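PDB 4NLM: Lmo1340 protein from Listeria monocytogenes, which is of unknown function but is probably a surface lipoprotein built around a YqgU-like six-bladed beta-propeller domain. Local coordinates for residues R49-L54 against S58-T63; F71-I76 against K80-F85; A262-Y265 against T270-P273; I223-V228 against L234-N239; F139-N142 against K148-F151. All coordinates share one frame; numbering follows the deposited sequence. Where two conformers were deposited one is given.

Contact 1. Residues R49-L54 against S58-T63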
# COMPACT_ATOMS: atom_id res chain seq x y z
N ARG A 49 15.25 -1.39 -0.54
CA ARG A 49 14.10 -2.13 -0.06
C ARG A 49 13.64 -3.15 -1.08
O ARG A 49 14.04 -3.11 -2.24
CB ARG A 49 12.92 -1.19 0.21
CG ARG A 49 12.38 -0.52 -1.06
CD ARG A 49 11.13 0.32 -0.82
NE ARG A 49 11.42 1.46 0.03
CZ ARG A 49 11.15 1.54 1.33
NH1 ARG A 49 11.47 2.65 1.98
NH2 ARG A 49 10.53 0.56 2.00
N VAL A 50 12.80 -4.09 -0.62
CA VAL A 50 11.93 -4.86 -1.51
C VAL A 50 10.65 -4.04 -1.63
O VAL A 50 10.03 -3.69 -0.65
CB VAL A 50 11.66 -6.25 -0.96
CG1 VAL A 50 10.53 -6.94 -1.71
CG2 VAL A 50 12.94 -7.08 -1.06
N VAL A 51 10.26 -3.72 -2.88
CA VAL A 51 9.11 -2.86 -3.07
C VAL A 51 7.79 -3.65 -2.91
O VAL A 51 6.81 -3.14 -2.38
CB VAL A 51 9.17 -2.23 -4.47
CG1 VAL A 51 7.91 -1.43 -4.80
CG2 VAL A 51 10.41 -1.36 -4.59
N GLY A 52 7.79 -4.88 -3.38
CA GLY A 52 6.59 -5.73 -3.35
C GLY A 52 6.77 -6.96 -4.19
O GLY A 52 7.83 -7.24 -4.68
N TRP A 53 5.66 -7.69 -4.37
CA TRP A 53 5.65 -8.89 -5.17
C TRP A 53 5.54 -8.57 -6.66
O TRP A 53 4.82 -7.66 -7.06
CB TRP A 53 4.43 -9.76 -4.84
CG TRP A 53 4.46 -10.29 -3.43
CD1 TRP A 53 3.73 -9.84 -2.38
CD2 TRP A 53 5.19 -11.40 -2.97
NE1 TRP A 53 3.97 -10.59 -1.27
CE2 TRP A 53 4.90 -11.54 -1.59
CE3 TRP A 53 6.09 -12.28 -3.55
CZ2 TRP A 53 5.46 -12.55 -0.81
CZ3 TRP A 53 6.67 -13.24 -2.78
CH2 TRP A 53 6.34 -13.37 -1.42
N LEU A 54 6.24 -9.36 -7.46
CA LEU A 54 6.04 -9.36 -8.93
C LEU A 54 5.34 -10.60 -9.44
O LEU A 54 4.74 -10.56 -10.53
CB LEU A 54 7.38 -9.19 -9.65
CG LEU A 54 8.09 -7.86 -9.42
CD1 LEU A 54 9.42 -7.86 -10.13
CD2 LEU A 54 7.23 -6.70 -9.86
N SER A 58 8.50 -14.18 -6.86
CA SER A 58 9.51 -13.15 -7.09
C SER A 58 9.06 -11.80 -6.61
O SER A 58 7.85 -11.54 -6.50
CB SER A 58 9.92 -13.09 -8.54
OG SER A 58 8.84 -12.61 -9.32
N VAL A 59 10.06 -10.95 -6.32
CA VAL A 59 9.83 -9.64 -5.77
C VAL A 59 10.62 -8.60 -6.57
O VAL A 59 11.54 -8.94 -7.30
CB VAL A 59 10.23 -9.55 -4.29
CG1 VAL A 59 9.39 -10.55 -3.51
CG2 VAL A 59 11.74 -9.74 -4.08
N LEU A 60 10.20 -7.35 -6.41
CA LEU A 60 10.92 -6.20 -6.95
C LEU A 60 11.93 -5.68 -5.90
O LEU A 60 11.52 -5.25 -4.87
CB LEU A 60 9.93 -5.10 -7.35
CG LEU A 60 10.54 -3.83 -7.93
CD1 LEU A 60 11.35 -4.12 -9.15
CD2 LEU A 60 9.47 -2.80 -8.20
N LEU A 61 13.19 -5.81 -6.27
CA LEU A 61 14.32 -5.43 -5.42
C LEU A 61 14.93 -4.13 -5.88
O LEU A 61 15.27 -3.97 -7.04
CB LEU A 61 15.37 -6.54 -5.50
CG LEU A 61 16.67 -6.30 -4.78
CD1 LEU A 61 16.51 -6.11 -3.27
CD2 LEU A 61 17.69 -7.39 -5.07
N GLN A 62 15.10 -3.21 -4.93
CA GLN A 62 15.72 -1.90 -5.16
C GLN A 62 17.01 -1.79 -4.36
O GLN A 62 17.03 -1.95 -3.14
CB GLN A 62 14.75 -0.81 -4.75
CG GLN A 62 15.25 0.61 -5.04
CD GLN A 62 14.32 1.65 -4.49
OE1 GLN A 62 13.12 1.42 -4.38
NE2 GLN A 62 14.86 2.83 -4.20
N THR A 63 18.09 -1.53 -5.09
CA THR A 63 19.42 -1.34 -4.49
C THR A 63 20.03 -0.09 -5.13
O THR A 63 19.52 0.43 -6.13
CB THR A 63 20.33 -2.53 -4.78
OG1 THR A 63 20.48 -2.74 -6.18
CG2 THR A 63 19.83 -3.81 -4.12
O HOH W 1 11.50 2.98 -2.92
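With CG anti to the backbone N (chi1 180°), Leu-60 leans its CD2 branch alongside Val-51, CD2 meeting CB of Val-51 at 3.8 Å. Leu-54 has its CG beside its own backbone N instead (chi1 -65°), which carries the isobutyl group back over strand 58-65, CG lying 3.9 Å from CB of Leu-60. Val-51, Leu-54 and Leu-60 thus make one apolar patch, and Val-51 and Leu-60 of this patch also touch Ile-96 of the next sheet. The two segments are the first pair of strands in the four-stranded antiparallel sheet 47-87, a meander of the kind that forms a propeller blade. Their backbones are joined by Val-51 N to Leu-60 O at 2.8 Å, by Leu-60 N to Gly-52 O at 2.9 Å, and by a reciprocal pair between Arg-49 and Gln-62. Near the turn, Leu-54 N bonds to Ser-58 O at 2.9 Å. The same oxygen sits at the edge of the Trp-53 indole, 3.5 Å from CE3, while NE1 of that ring bonds to Leu-327 O. Val-50 and Val-59 meet at about a right angle, CG1 of Val-50 on CB of Val-59. At the far end Gln-62 runs beside Arg-49, and a water donates to Gln-62 OE1 at 2.7 Å and weakly accepts from Arg-49 NE.

Contact 2. Residues F71-I76 against K80-F85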
# COMPACT_ATOMS: atom_id res chain seq x y z
N PHE A 71 16.73 -1.58 -10.20
CA PHE A 71 15.51 -2.35 -9.97
C PHE A 71 15.68 -3.70 -10.64
O PHE A 71 16.02 -3.78 -11.81
CB PHE A 71 14.28 -1.61 -10.50
CG PHE A 71 14.00 -0.36 -9.74
CD1 PHE A 71 13.33 -0.41 -8.55
CD2 PHE A 71 14.43 0.86 -10.21
CE1 PHE A 71 13.07 0.71 -7.83
CE2 PHE A 71 14.19 2.01 -9.48
CZ PHE A 71 13.52 1.94 -8.28
N GLU A 72 15.47 -4.75 -9.85
CA GLU A 72 15.61 -6.12 -10.31
C GLU A 72 14.43 -6.98 -9.87
O GLU A 72 13.82 -6.72 -8.83
CB GLU A 72 16.90 -6.75 -9.71
CG GLU A 72 18.21 -6.12 -10.16
CD GLU A 72 19.39 -6.60 -9.36
OE1 GLU A 72 19.35 -6.45 -8.14
OE2 GLU A 72 20.36 -7.11 -9.96
N GLU A 73 14.17 -8.02 -10.67
CA GLU A 73 13.27 -9.08 -10.21
C GLU A 73 14.15 -10.11 -9.50
O GLU A 73 15.11 -10.56 -10.07
CB GLU A 73 12.52 -9.69 -11.37
CG GLU A 73 11.57 -10.82 -10.94
CD GLU A 73 10.65 -11.25 -12.04
OE1 GLU A 73 11.01 -10.99 -13.19
OE2 GLU A 73 9.61 -11.87 -11.74
N LEU A 74 13.78 -10.47 -8.28
CA LEU A 74 14.51 -11.43 -7.46
C LEU A 74 13.63 -12.63 -7.18
O LEU A 74 12.55 -12.47 -6.64
CB LEU A 74 14.91 -10.78 -6.14
CG LEU A 74 15.49 -11.76 -5.10
CD1 LEU A 74 16.81 -12.35 -5.54
CD2 LEU A 74 15.62 -11.07 -3.76
N ASN A 75 14.09 -13.81 -7.57
CA ASN A 75 13.34 -15.03 -7.29
C ASN A 75 13.56 -15.41 -5.83
O ASN A 75 14.70 -15.42 -5.38
CB ASN A 75 13.82 -16.15 -8.22
CG ASN A 75 13.02 -17.42 -8.08
OD1 ASN A 75 13.12 -18.14 -7.08
ND2 ASN A 75 12.21 -17.71 -9.07
N ILE A 76 12.49 -15.70 -5.10
CA ILE A 76 12.57 -15.95 -3.66
C ILE A 76 13.07 -17.33 -3.28
O ILE A 76 13.38 -17.56 -2.11
CB ILE A 76 11.22 -15.71 -2.97
CG1 ILE A 76 10.21 -16.82 -3.30
CG2 ILE A 76 10.65 -14.33 -3.30
CD1 ILE A 76 8.85 -16.63 -2.67
N LYS A 80 17.87 -16.04 -8.24
CA LYS A 80 18.15 -15.45 -9.54
C LYS A 80 17.64 -14.02 -9.62
O LYS A 80 16.53 -13.73 -9.18
CB LYS A 80 17.55 -16.26 -10.69
CG LYS A 80 18.09 -15.82 -12.05
CD LYS A 80 17.64 -16.68 -13.21
CE LYS A 80 18.32 -16.23 -14.50
NZ LYS A 80 17.84 -16.97 -15.69
N LYS A 81 18.46 -13.16 -10.20
CA LYS A 81 18.11 -11.76 -10.41
C LYS A 81 18.00 -11.44 -11.88
O LYS A 81 18.73 -11.97 -12.71
CB LYS A 81 19.19 -10.86 -9.80
CG LYS A 81 19.23 -10.91 -8.28
CD LYS A 81 20.37 -10.08 -7.71
CE LYS A 81 20.51 -10.22 -6.21
NZ LYS A 81 21.71 -9.52 -5.70
N ARG A 82 17.07 -10.56 -12.18
CA ARG A 82 16.89 -10.09 -13.54
C ARG A 82 16.83 -8.57 -13.51
O ARG A 82 16.00 -8.00 -12.82
CB ARG A 82 15.59 -10.65 -14.10
CG ARG A 82 15.32 -10.18 -15.51
CD ARG A 82 14.03 -10.72 -16.09
NE ARG A 82 12.82 -10.25 -15.40
CZ ARG A 82 12.10 -9.19 -15.76
NH1 ARG A 82 12.47 -8.39 -16.75
NH2 ARG A 82 11.04 -8.88 -15.05
N PRO A 83 17.67 -7.90 -14.31
CA PRO A 83 17.63 -6.44 -14.32
C PRO A 83 16.40 -5.92 -15.03
O PRO A 83 16.06 -6.43 -16.07
CB PRO A 83 18.88 -6.07 -15.11
CG PRO A 83 19.12 -7.22 -16.01
CD PRO A 83 18.62 -8.44 -15.29
N ILE A 84 15.75 -4.92 -14.45
CA ILE A 84 14.61 -4.28 -15.06
C ILE A 84 14.94 -2.88 -15.56
O ILE A 84 14.79 -2.57 -16.72
CB ILE A 84 13.42 -4.21 -14.08
CG1 ILE A 84 13.04 -5.63 -13.60
CG2 ILE A 84 12.22 -3.55 -14.75
CD1 ILE A 84 12.19 -5.64 -12.36
N PHE A 85 15.43 -2.02 -14.68
CA PHE A 85 15.65 -0.59 -14.97
C PHE A 85 16.64 -0.02 -13.99
O PHE A 85 16.74 -0.49 -12.86
CB PHE A 85 14.27 0.17 -14.83
CG PHE A 85 14.27 1.62 -15.16
CD1 PHE A 85 13.98 2.03 -16.44
CD2 PHE A 85 14.46 2.58 -14.18
CE1 PHE A 85 13.94 3.39 -16.76
CE2 PHE A 85 14.42 3.93 -14.49
CZ PHE A 85 14.17 4.33 -15.79
O HOH W 2 21.25 -6.84 -6.20
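Glu-73 and Arg-82 face each other across the beta hairpin of strands 68-75 and 81-87, the last two strands of a four-stranded antiparallel sheet arranged like a propeller blade. Glu-73 OE1 takes two N-H groups of Arg-82, NE at 3.0 Å and NH2 at 2.8 Å. The oxygen lies in the guanidinium plane, but the carboxylate is turned 76° against that plane, and NH2 reaches OE1 from above the carboxylate. Ser-58 bonds to the other carboxylate oxygen, OE2, and Leu-121 O receives Arg-82 NH1, so each charged group has a second partner. The guanidinium gets there by a bend at chi3 (66°) in an otherwise extended chain. Beneath this salt bridge the two residues also exchange backbone bonds, Glu-73 N to Arg-82 O and Arg-82 N to Glu-73 O. On the other side of the sheet Glu-72 and Lys-81 stop short of a direct bond; one water bridges them, donating to Glu-72 OE1 at 2.7 Å and accepting from Lys-81 NZ at 2.8 Å. Toward the turn Asn-75 N is taken by Lys-80 O, while Asn-75 OD1 accepts from Tyr-77 N and Asn-78 N. A classic beta bulge shifts the register by one residue: Ile-84 and Phe-85 both face Phe-71, whose O accepts from Ile-84 N at 2.9 Å and only weakly from Phe-85 N. Phe-71 N bonds to Phe-85 O at 2.9 Å. Beside the bulge, Ile-84 CD1 is pressed against the opposite backbone, 3.5 Å from Glu-73 N.

Contact 3. Residues A262-Y265 against T270-P273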
# COMPACT_ATOMS: atom_id res chain seq x y z
N ALA A 262 -8.84 -4.74 20.11
CA ALA A 262 -8.46 -3.82 21.18
C ALA A 262 -7.85 -2.58 20.56
O ALA A 262 -7.06 -2.68 19.64
CB ALA A 262 -7.47 -4.48 22.10
N ARG A 263 -8.19 -1.41 21.13
CA ARG A 263 -7.73 -0.13 20.58
C ARG A 263 -6.53 0.44 21.31
O ARG A 263 -6.56 0.62 22.54
CB ARG A 263 -8.86 0.89 20.68
CG ARG A 263 -8.48 2.28 20.22
CD ARG A 263 -9.68 3.23 20.22
NE ARG A 263 -9.25 4.62 20.07
CZ ARG A 263 -8.87 5.41 21.07
NH1 ARG A 263 -8.45 6.62 20.80
NH2 ARG A 263 -8.89 5.00 22.34
N GLU A 264 -5.48 0.70 20.55
CA GLU A 264 -4.34 1.43 21.07
C GLU A 264 -4.47 2.90 20.68
O GLU A 264 -5.18 3.26 19.72
CB GLU A 264 -3.04 0.89 20.52
CG GLU A 264 -2.58 -0.38 21.19
CD GLU A 264 -1.29 -0.92 20.61
OE1 GLU A 264 -0.93 -0.56 19.46
OE2 GLU A 264 -0.65 -1.75 21.30
N TYR A 265 -3.76 3.73 21.41
CA TYR A 265 -3.76 5.15 21.16
C TYR A 265 -2.43 5.73 21.61
O TYR A 265 -1.74 5.14 22.43
CB TYR A 265 -4.97 5.81 21.86
CG TYR A 265 -5.12 5.46 23.30
CD1 TYR A 265 -5.76 4.27 23.68
CD2 TYR A 265 -4.61 6.27 24.31
CE1 TYR A 265 -5.89 3.93 25.01
CE2 TYR A 265 -4.75 5.94 25.64
CZ TYR A 265 -5.38 4.77 25.98
OH TYR A 265 -5.50 4.45 27.32
N THR A 270 -6.09 7.78 18.11
CA THR A 270 -6.11 6.36 17.85
C THR A 270 -4.89 5.93 17.04
O THR A 270 -4.47 6.62 16.12
CB THR A 270 -7.39 5.98 17.07
OG1 THR A 270 -8.55 6.29 17.86
CG2 THR A 270 -7.40 4.50 16.75
N PHE A 271 -4.34 4.76 17.39
CA PHE A 271 -3.24 4.17 16.65
C PHE A 271 -3.80 2.98 15.87
O PHE A 271 -4.48 2.14 16.43
CB PHE A 271 -2.14 3.67 17.60
CG PHE A 271 -1.00 3.03 16.88
CD1 PHE A 271 -0.07 3.80 16.22
CD2 PHE A 271 -0.90 1.66 16.81
CE1 PHE A 271 0.98 3.22 15.54
CE2 PHE A 271 0.15 1.07 16.14
CZ PHE A 271 1.08 1.85 15.49
N VAL A 272 -3.53 2.90 14.56
CA VAL A 272 -4.05 1.80 13.75
C VAL A 272 -2.87 0.92 13.35
O VAL A 272 -1.96 1.36 12.66
CB VAL A 272 -4.76 2.31 12.51
CG1 VAL A 272 -5.31 1.14 11.71
CG2 VAL A 272 -5.90 3.24 12.91
N PRO A 273 -2.88 -0.35 13.77
CA PRO A 273 -1.81 -1.24 13.37
C PRO A 273 -1.81 -1.50 11.86
O PRO A 273 -2.81 -1.25 11.16
CB PRO A 273 -2.11 -2.53 14.14
CG PRO A 273 -2.93 -2.09 15.29
CD PRO A 273 -3.78 -0.98 14.74
O HOH W 3 -5.14 -0.00 17.91
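A short, weakly bonded beta hairpin links the end of strand 255-266 to strand 269-271, and across it Arg-263 grips Thr-270. The arginine chain is extended from CG to NE and crosses the threonine at about a right angle, presenting the NE side of its guanidinium. NE at 2.9 Å and NH1 at 3.0 Å both point to Thr-270 OG1, which lies in the guanidinium plane. Thr-270 OG1 is set beside its own backbone N (chi1 -61°), and is also bonded to Glu-201 OE1. Arg-263 NH2 goes to Asp-241 O, so the guanidinium is fixed at two of its edges. The backbone contributes one direct bond, Phe-271 N to Glu-264 O at 2.9 Å; it is nearly straight at the hydrogen (173°) but arrives from above the carbonyl plane, in keeping with the weak pairing here. Where the strands part, a water takes over, accepting from Glu-264 N at 2.8 Å and donating to Phe-271 O at 2.7 Å. The side chains of Glu-264 and Phe-271 run side by side in the same direction, Glu-264 OE1 lying 3.5 Å from Phe-271 CD2, the carboxylate and ring planes 50° apart. That oxygen has its polar partner in Tyr-302 OH. One direct backbone bond, a bridging water and the arginine-threonine grip are what join this short antiparallel beta hairpin at the edge of a propeller-type sheet.

Contact 4. Residues I223-V228 against L234-N239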
# COMPACT_ATOMS: atom_id res chain seq x y z
N ILE A 223 -16.31 7.56 9.81
CA ILE A 223 -15.24 6.62 9.57
C ILE A 223 -13.87 7.26 9.78
O ILE A 223 -13.65 8.41 9.39
CB ILE A 223 -15.35 6.09 8.13
CG1 ILE A 223 -16.67 5.31 7.96
CG2 ILE A 223 -14.16 5.23 7.76
CD1 ILE A 223 -16.92 4.23 8.98
N MSE A 224 -12.97 6.53 10.40
CA MSE A 224 -11.61 7.02 10.61
C MSE A 224 -10.66 6.72 9.47
O MSE A 224 -9.89 7.58 9.07
CB MSE A 224 -11.06 6.39 11.91
CG MSE A 224 -9.64 6.79 12.21
SE MSE A 224 -9.00 5.72 13.72
CE MSE A 224 -10.62 5.43 14.73
N GLN A 225 -10.74 5.52 8.90
CA GLN A 225 -9.79 5.11 7.88
C GLN A 225 -10.54 4.13 6.99
O GLN A 225 -11.44 3.44 7.48
CB GLN A 225 -8.58 4.43 8.55
CG GLN A 225 -7.43 4.12 7.61
CD GLN A 225 -6.21 3.64 8.36
OE1 GLN A 225 -5.92 4.15 9.43
NE2 GLN A 225 -5.47 2.73 7.78
N PHE A 226 -10.18 4.00 5.72
CA PHE A 226 -10.85 3.05 4.83
C PHE A 226 -9.85 2.59 3.80
O PHE A 226 -8.80 3.19 3.60
CB PHE A 226 -12.07 3.68 4.19
CG PHE A 226 -11.75 4.66 3.11
CD1 PHE A 226 -11.37 5.95 3.40
CD2 PHE A 226 -11.83 4.28 1.78
CE1 PHE A 226 -11.06 6.85 2.41
CE2 PHE A 226 -11.52 5.17 0.78
CZ PHE A 226 -11.13 6.46 1.10
N ALA A 227 -10.21 1.50 3.13
CA ALA A 227 -9.40 0.95 2.05
C ALA A 227 -10.33 0.16 1.14
O ALA A 227 -11.35 -0.33 1.60
CB ALA A 227 -8.24 0.10 2.59
N VAL A 228 -9.91 -0.01 -0.10
CA VAL A 228 -10.68 -0.79 -1.07
C VAL A 228 -9.75 -1.81 -1.70
O VAL A 228 -8.60 -1.53 -2.03
CB VAL A 228 -11.30 0.13 -2.16
CG1 VAL A 228 -12.10 -0.66 -3.18
CG2 VAL A 228 -12.17 1.18 -1.52
N LEU A 234 -13.26 -1.76 3.09
CA LEU A 234 -12.90 -1.88 4.50
C LEU A 234 -13.05 -0.51 5.14
O LEU A 234 -12.58 0.48 4.58
CB LEU A 234 -11.45 -2.30 4.64
CG LEU A 234 -10.87 -2.20 6.06
CD1 LEU A 234 -11.48 -3.28 6.94
CD2 LEU A 234 -9.35 -2.24 6.05
N THR A 235 -13.74 -0.45 6.26
CA THR A 235 -13.78 0.75 7.06
C THR A 235 -13.27 0.43 8.46
O THR A 235 -13.43 -0.67 8.97
CB THR A 235 -15.16 1.41 7.14
OG1 THR A 235 -16.09 0.51 7.70
CG2 THR A 235 -15.65 1.85 5.76
N ILE A 236 -12.68 1.44 9.10
CA ILE A 236 -12.18 1.34 10.47
C ILE A 236 -12.74 2.53 11.23
O ILE A 236 -12.66 3.67 10.75
CB ILE A 236 -10.64 1.34 10.51
CG1 ILE A 236 -10.06 0.21 9.66
CG2 ILE A 236 -10.12 1.22 11.94
CD1 ILE A 236 -8.54 0.21 9.54
N GLU A 237 -13.25 2.29 12.43
CA GLU A 237 -13.81 3.32 13.25
C GLU A 237 -13.65 2.94 14.73
O GLU A 237 -13.58 1.78 15.06
CB GLU A 237 -15.29 3.57 12.91
CG GLU A 237 -16.20 2.43 13.31
CD GLU A 237 -17.57 2.52 12.67
OE1 GLU A 237 -18.47 3.15 13.26
OE2 GLU A 237 -17.74 1.92 11.60
N LYS A 238 -13.56 3.94 15.59
CA LYS A 238 -13.54 3.67 17.02
C LYS A 238 -14.87 3.08 17.40
O LYS A 238 -15.89 3.38 16.79
CB LYS A 238 -13.34 4.95 17.84
CG LYS A 238 -11.95 5.55 17.78
CD LYS A 238 -11.85 6.83 18.60
CE LYS A 238 -12.35 6.66 20.02
NZ LYS A 238 -12.24 7.91 20.83
N ASN A 239 -14.86 2.21 18.39
CA ASN A 239 -16.08 1.61 18.92
C ASN A 239 -15.87 1.61 20.44
O ASN A 239 -15.51 0.59 21.02
CB ASN A 239 -16.25 0.22 18.36
CG ASN A 239 -17.47 -0.45 18.88
OD1 ASN A 239 -18.35 0.20 19.45
ND2 ASN A 239 -17.54 -1.75 18.67
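Ile-236 O receives two backbone N-H groups, Met-224 N at 2.9 Å and Gln-225 N at 3.2 Å, because Met-224 and Gln-225 together face Ile-236 in a classic beta bulge. Beyond the bulge the pairing is regular: Ile-236 N bonds to Gln-225 O, and Ala-227 and Leu-234 exchange a reciprocal pair, with Leu-234 N to Ala-227 O at 2.8 Å. Next to the bulge, Ile-223 turns its CD1 onto strand 234-238, 3.8 Å from Thr-235 CB and 3.6 Å from Glu-237 OE2, crossing the threonine at about a right angle. Selenomethionine Met-224 runs out with CG anti to the backbone N (chi1 178°) and bends at its last torsion, turning its methyl CE toward the aliphatic chain of Lys-238; this unusually close approach is doubtful, since the lysine was modelled in two conformers. The ammonium of that lysine makes a salt bridge with Asp-241. On the face away from Phe-226 and Thr-235, Gln-225 CB lies 4.2 Å from Ile-236 CB. Ala-227 CB, on the same face, is 4.3 Å from Leu-234 CD2. Outside this layer, Leu-205 of strand 203-209 packs on Ile-223, Phe-226 and Thr-235. Strand 243-249 is the next neighbour of 232-238, joined by backbone bonds of Thr-235 with Asp-247 and Glu-237 with Leu-245, while Thr-270 of strand 269-271 touches both Met-224 and Lys-238.

Contact 5. Residues F139-N142 against K148-F151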
# COMPACT_ATOMS: atom_id res chain seq x y z
N PHE A 139 0.13 8.42 -4.78
CA PHE A 139 -0.39 7.83 -5.98
C PHE A 139 -1.38 6.71 -5.73
O PHE A 139 -1.14 5.88 -4.87
CB PHE A 139 0.74 7.25 -6.84
CG PHE A 139 1.73 8.26 -7.34
CD1 PHE A 139 2.83 8.60 -6.57
CD2 PHE A 139 1.59 8.85 -8.59
CE1 PHE A 139 3.76 9.52 -7.02
CE2 PHE A 139 2.52 9.77 -9.02
CZ PHE A 139 3.62 10.11 -8.25
N TYR A 140 -2.45 6.62 -6.55
CA TYR A 140 -3.51 5.62 -6.44
C TYR A 140 -3.71 5.02 -7.82
O TYR A 140 -4.26 5.68 -8.71
CB TYR A 140 -4.79 6.27 -5.93
CG TYR A 140 -4.62 6.86 -4.56
CD1 TYR A 140 -4.79 6.10 -3.43
CD2 TYR A 140 -4.22 8.16 -4.40
CE1 TYR A 140 -4.63 6.61 -2.17
CE2 TYR A 140 -4.02 8.69 -3.14
CZ TYR A 140 -4.25 7.91 -2.03
OH TYR A 140 -4.08 8.39 -0.76
N TRP A 141 -3.29 3.78 -7.99
CA TRP A 141 -3.38 3.12 -9.29
C TRP A 141 -4.73 2.41 -9.41
O TRP A 141 -5.04 1.60 -8.56
CB TRP A 141 -2.25 2.11 -9.42
CG TRP A 141 -1.79 1.84 -10.83
CD1 TRP A 141 -2.53 1.75 -11.96
CD2 TRP A 141 -0.42 1.68 -11.22
NE1 TRP A 141 -1.73 1.51 -13.01
CE2 TRP A 141 -0.42 1.48 -12.61
CE3 TRP A 141 0.82 1.68 -10.53
CZ2 TRP A 141 0.73 1.31 -13.33
CZ3 TRP A 141 1.94 1.47 -11.24
CH2 TRP A 141 1.91 1.33 -12.63
N ASN A 142 -5.50 2.67 -10.45
CA ASN A 142 -6.83 2.10 -10.64
C ASN A 142 -6.74 0.61 -10.96
O ASN A 142 -6.16 0.23 -11.95
CB ASN A 142 -7.52 2.91 -11.74
CG ASN A 142 -9.00 2.59 -11.90
OD1 ASN A 142 -9.42 1.44 -11.87
ND2 ASN A 142 -9.77 3.62 -12.13
N LYS A 148 -5.13 4.16 -15.68
CA LYS A 148 -5.37 5.38 -14.92
C LYS A 148 -4.67 5.39 -13.56
O LYS A 148 -4.81 4.44 -12.78
CB LYS A 148 -6.85 5.52 -14.61
CG LYS A 148 -7.73 5.57 -15.82
CD LYS A 148 -9.17 5.79 -15.42
CE LYS A 148 -10.06 5.52 -16.63
NZ LYS A 148 -11.46 5.88 -16.34
N ILE A 149 -3.93 6.47 -13.30
CA ILE A 149 -3.29 6.69 -12.02
C ILE A 149 -3.73 8.05 -11.52
O ILE A 149 -3.50 9.09 -12.17
CB ILE A 149 -1.76 6.61 -12.11
CG1 ILE A 149 -1.33 5.24 -12.65
CG2 ILE A 149 -1.12 6.81 -10.74
CD1 ILE A 149 0.17 5.13 -12.87
N MSE A 150 -4.36 8.05 -10.37
CA MSE A 150 -4.78 9.29 -9.74
C MSE A 150 -3.71 9.67 -8.73
O MSE A 150 -3.08 8.81 -8.11
CB MSE A 150 -6.13 9.04 -9.07
CG MSE A 150 -6.65 10.10 -8.12
SE MSE A 150 -8.52 9.63 -7.71
CE MSE A 150 -8.30 8.03 -6.57
N PHE A 151 -3.48 10.95 -8.51
CA PHE A 151 -2.50 11.38 -7.55
C PHE A 151 -2.85 12.70 -6.92
O PHE A 151 -3.47 13.59 -7.53
CB PHE A 151 -1.09 11.38 -8.15
CG PHE A 151 -0.95 12.16 -9.41
CD1 PHE A 151 -0.57 13.48 -9.34
CD2 PHE A 151 -1.11 11.57 -10.64
CE1 PHE A 151 -0.43 14.25 -10.47
CE2 PHE A 151 -0.96 12.33 -11.79
CZ PHE A 151 -0.62 13.66 -11.70
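Trp-141 and Ile-149 form the tight side of this hairpin, which pairs strands 137-141 and 148-155 at the start of one four-stranded antiparallel sheet of the propeller. Ile-149 lies over one face of the indole: CG1 is 3.7 Å from the centroid of the five-membered ring and only 5° off its normal, a CH-pi contact, while CD1 reaches CE2 at 3.7 Å. With CG1 anti to the carbonyl carbon (chi1 -59°), the isoleucine sends its other branch, CG2, to the edge of the Phe-139 ring, 4.0 Å from CD2. Phe-139 in turn runs beside Phe-151, CD2 to CB at 3.7 Å, the two ring planes inclined at 45°. Strand 102-108 closes over this side, with Leu-104 on Phe-139 and Trp-141, and Tyr-106 edge-to-face with Phe-139. The opposite face of the sheet is more lightly packed within the pair. There selenomethionine Met-150 curls at chi3 to put its methyl CE 4.0 Å from Tyr-140 CB, and both residues rest on Ile-182. Toward solvent lie the partly exposed Tyr-140 and Lys-148; the lysine's extended chain starts beside Asn-142 and then leads away to a salt bridge with Asp-187. Asn-142 is held by its polar end, OD1 to Ser-145 N and ND2 to Gly-186 O. Backbone bonds pair Tyr-140 with Met-150 in both directions, and Asn-142 N closes the turn end on Lys-148 O at 3.0 Å.

How the contacts relate
All five contacts are antiparallel strand pairings, spread over three sheets of the propeller. Contacts 1 and 2 share one sheet, their centres about 8 Å apart: strands 58-65 and 68-75 are neighbours, with Leu-61 N 2.8 Å from Glu-72 O. Contacts 3 and 4 form a second group, centres about 12 Å apart, where Val-272 CG2 packs 3.6 Å from Gln-225 OE1. These groups lie on opposite sides of the chain's centre, contacts 2 and 3 being about 37 Å apart between centres. Contact 5 belongs to a third sheet; its nearest atoms are about 7 Å from contact 4 and about 9 Å from contact 1.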